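Local structure of FrnE protein (Deinococcus radiodurans, 5CO3) at residues 27-32 against 127-132. The protein is probably a cytoplasmic disulfide oxidoreductase of the DsbA-like branch of the thioredoxin superfamily, making, breaking or rearranging disulfide bonds. Residues are numbered along the deposited sequence; the frame is centred on the assembly and turned at random.
Sequences IGKRRF and AMKERL
Lys29 reaches Glu130 on a chain that is extended, with CG opposite the backbone N, and turned only at its last bond (chi4 -69°), which swings NZ onto the carboxylate; Glu130 bends at chi2 to meet it. Lys29 NZ gives a salt-bridging hydrogen bond of 2.8 Å to Glu130 OE1, arriving from the anti side and somewhat out of the carboxylate plane. In the conformer described here, one of two, Arg30 bends its chain at chi2 and brings the edge of its guanidinium to the other oxygen: Arg30 NH2 donates a hydrogen bond of 3.1 Å to Glu130 OE2 on the syn side, with an N-H...O angle of 153°, a bridge less certain than that of Lys29. Guanidinium and carboxylate are nearly coplanar. One carboxylate thus joins two successive cations of helix 23-38, and Tyr26 OH also bonds OE2, which should limit rotation of the carboxylate. The CxxC pair Cys22 and Cys25, not disulfide-bonded here, sits at the start of this helix, as in thioredoxin-type proteins, whereas helix 125-137 belongs to the helical part of the DsbA-like fold. The axes of the two short segments come no closer than 11.7 Å and run at 135° to each other, so long polar side chains span the gap. Glu33 and Asp126 also form salt bridges with Lys29 NZ, acids that would favour its charged form; Arg30 NH1 bonds the carbonyl of Glu95. Lys129 CG lies 4.3 Å from Lys29 CE, while Lys129 NZ runs on to Ser18 OG and a bound glycerol.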
loop_
_atom_site.group_PDB
_atom_site.type_symbol
_atom_site.label_atom_id
_atom_site.label_comp_id
_atom_site.label_asym_id
_atom_site.label_seq_id
_atom_site.Cartn_x
_atom_site.Cartn_y
_atom_site.Cartn_z
ATOM N N ILE A 27 6.682 -2.142 5.577
ATOM C CA ILE A 27 7.295 -1.256 6.572
ATOM C C ILE A 27 6.524 0.063 6.682
ATOM O O ILE A 27 6.215 0.524 7.791
ATOM C CB ILE A 27 8.768 -0.981 6.232
ATOM C CG1 ILE A 27 9.594 -2.235 6.536
ATOM C CG2 ILE A 27 9.309 0.250 7.016
ATOM C CD1 ILE A 27 10.946 -2.316 5.805
ATOM N N GLY A 28 6.186 0.647 5.531
ATOM C CA GLY A 28 5.460 1.906 5.507
ATOM C C GLY A 28 4.051 1.798 6.055
ATOM O O GLY A 28 3.520 2.744 6.656
ATOM N N LYS A 29 3.428 0.642 5.833
ATOM C CA LYS A 29 2.094 0.407 6.358
ATOM C C LYS A 29 2.141 0.397 7.886
ATOM O O LYS A 29 1.274 0.989 8.545
ATOM C CB LYS A 29 1.519 -0.904 5.820
ATOM C CG LYS A 29 0.077 -1.218 6.249
ATOM C CD LYS A 29 -0.430 -2.504 5.564
ATOM C CE LYS A 29 -1.935 -2.670 5.694
ATOM N NZ LYS A 29 -2.350 -2.960 7.099
ATOM N N ARG A 30 3.152 -0.258 8.447
ATOM C CA ARG A 30 3.308 -0.279 9.906
ATOM C C ARG A 30 3.595 1.117 10.461
ATOM O O ARG A 30 3.025 1.529 11.484
ATOM C CB ARG A 30 4.417 -1.247 10.328
ATOM C CG ARG A 30 4.021 -2.732 10.225
ATOM C CD ARG A 30 2.964 -3.096 11.274
ATOM N NE ARG A 30 2.260 -4.316 10.890
ATOM C CZ ARG A 30 2.600 -5.540 11.288
ATOM N NH1 ARG A 30 3.621 -5.718 12.111
ATOM N NH2 ARG A 30 1.913 -6.594 10.864
ATOM N N ARG A 31 4.471 1.859 9.791
ATOM C CA ARG A 31 4.816 3.199 10.283
ATOM C C ARG A 31 3.624 4.133 10.198
ATOM O O ARG A 31 3.416 4.947 11.102
ATOM C CB ARG A 31 6.005 3.773 9.509
ATOM C CG ARG A 31 7.283 2.982 9.759
ATOM C CD ARG A 31 8.470 3.533 9.019
ATOM N NE ARG A 31 9.679 2.801 9.379
ATOM C CZ ARG A 31 10.892 3.100 8.925
ATOM N NH1 ARG A 31 11.056 4.117 8.093
ATOM N NH2 ARG A 31 11.938 2.384 9.304
ATOM N N PHE A 32 2.822 4.003 9.142
ATOM C CA PHE A 32 1.603 4.790 9.039
ATOM C C PHE A 32 0.612 4.402 10.147
ATOM O O PHE A 32 -0.050 5.262 10.736
ATOM C CB PHE A 32 0.944 4.623 7.664
ATOM C CG PHE A 32 -0.402 5.299 7.572
ATOM C CD1 PHE A 32 -0.487 6.677 7.460
ATOM C CD2 PHE A 32 -1.574 4.561 7.634
ATOM C CE1 PHE A 32 -1.723 7.313 7.399
ATOM C CE2 PHE A 32 -2.808 5.186 7.574
ATOM C CZ PHE A 32 -2.886 6.568 7.456
ATOM N N ALA A 127 -7.402 -5.137 5.246
ATOM C CA ALA A 127 -7.108 -6.496 5.705
ATOM C C ALA A 127 -6.585 -7.390 4.570
ATOM O O ALA A 127 -5.708 -8.216 4.785
ATOM C CB ALA A 127 -8.341 -7.116 6.334
ATOM N N MET A 128 -7.135 -7.222 3.369
ATOM C CA MET A 128 -6.647 -7.970 2.207
ATOM C C MET A 128 -5.219 -7.561 1.872
ATOM O O MET A 128 -4.377 -8.419 1.607
ATOM C CB MET A 128 -7.546 -7.750 0.991
ATOM C CG MET A 128 -7.347 -8.792 -0.118
ATOM S SD MET A 128 -7.843 -10.466 0.383
ATOM C CE MET A 128 -6.277 -11.257 0.682
ATOM N N LYS A 129 -4.954 -6.251 1.888
ATOM C CA LYS A 129 -3.613 -5.742 1.597
ATOM C C LYS A 129 -2.620 -6.326 2.596
ATOM O O LYS A 129 -1.575 -6.852 2.219
ATOM C CB LYS A 129 -3.579 -4.205 1.636
ATOM C CG LYS A 129 -2.175 -3.616 1.530
ATOM C CD LYS A 129 -1.626 -3.696 0.110
ATOM C CE LYS A 129 -0.259 -3.041 0.018
ATOM N NZ LYS A 129 0.297 -3.063 -1.367
ATOM N N GLU A 130 -2.971 -6.235 3.874
ATOM C CA GLU A 130 -2.165 -6.786 4.957
ATOM C C GLU A 130 -1.850 -8.276 4.750
ATOM O O GLU A 130 -0.691 -8.692 4.839
ATOM C CB GLU A 130 -2.897 -6.572 6.287
ATOM C CG GLU A 130 -2.264 -7.260 7.487
ATOM C CD GLU A 130 -1.044 -6.518 8.005
ATOM O OE1 GLU A 130 -0.910 -5.307 7.727
ATOM O OE2 GLU A 130 -0.218 -7.147 8.689
ATOM N N ARG A 131 -2.887 -9.062 4.457
ATOM C CA ARG A 131 -2.742 -10.501 4.251
ATOM C C ARG A 131 -1.802 -10.813 3.106
ATOM O O ARG A 131 -0.957 -11.696 3.223
ATOM C CB ARG A 131 -4.100 -11.144 3.976
ATOM C CG ARG A 131 -4.039 -12.679 3.955
ATOM C CD ARG A 131 -3.660 -13.198 5.342
ATOM N NE ARG A 131 -3.281 -14.615 5.381
ATOM C CZ ARG A 131 -2.052 -15.076 5.148
ATOM N NH1 ARG A 131 -1.070 -14.242 4.797
ATOM N NH2 ARG A 131 -1.808 -16.374 5.243
ATOM N N LEU A 132 -1.949 -10.081 1.998
ATOM C CA LEU A 132 -1.089 -10.275 0.836
ATOM C C LEU A 132 0.366 -9.896 1.126
ATOM O O LEU A 132 1.282 -10.607 0.725
ATOM C CB LEU A 132 -1.625 -9.481 -0.362
ATOM C CG LEU A 132 -2.850 -10.172 -0.945
ATOM C CD1 LEU A 132 -3.666 -9.186 -1.763
ATOM C CD2 LEU A 132 -2.424 -11.388 -1.806
#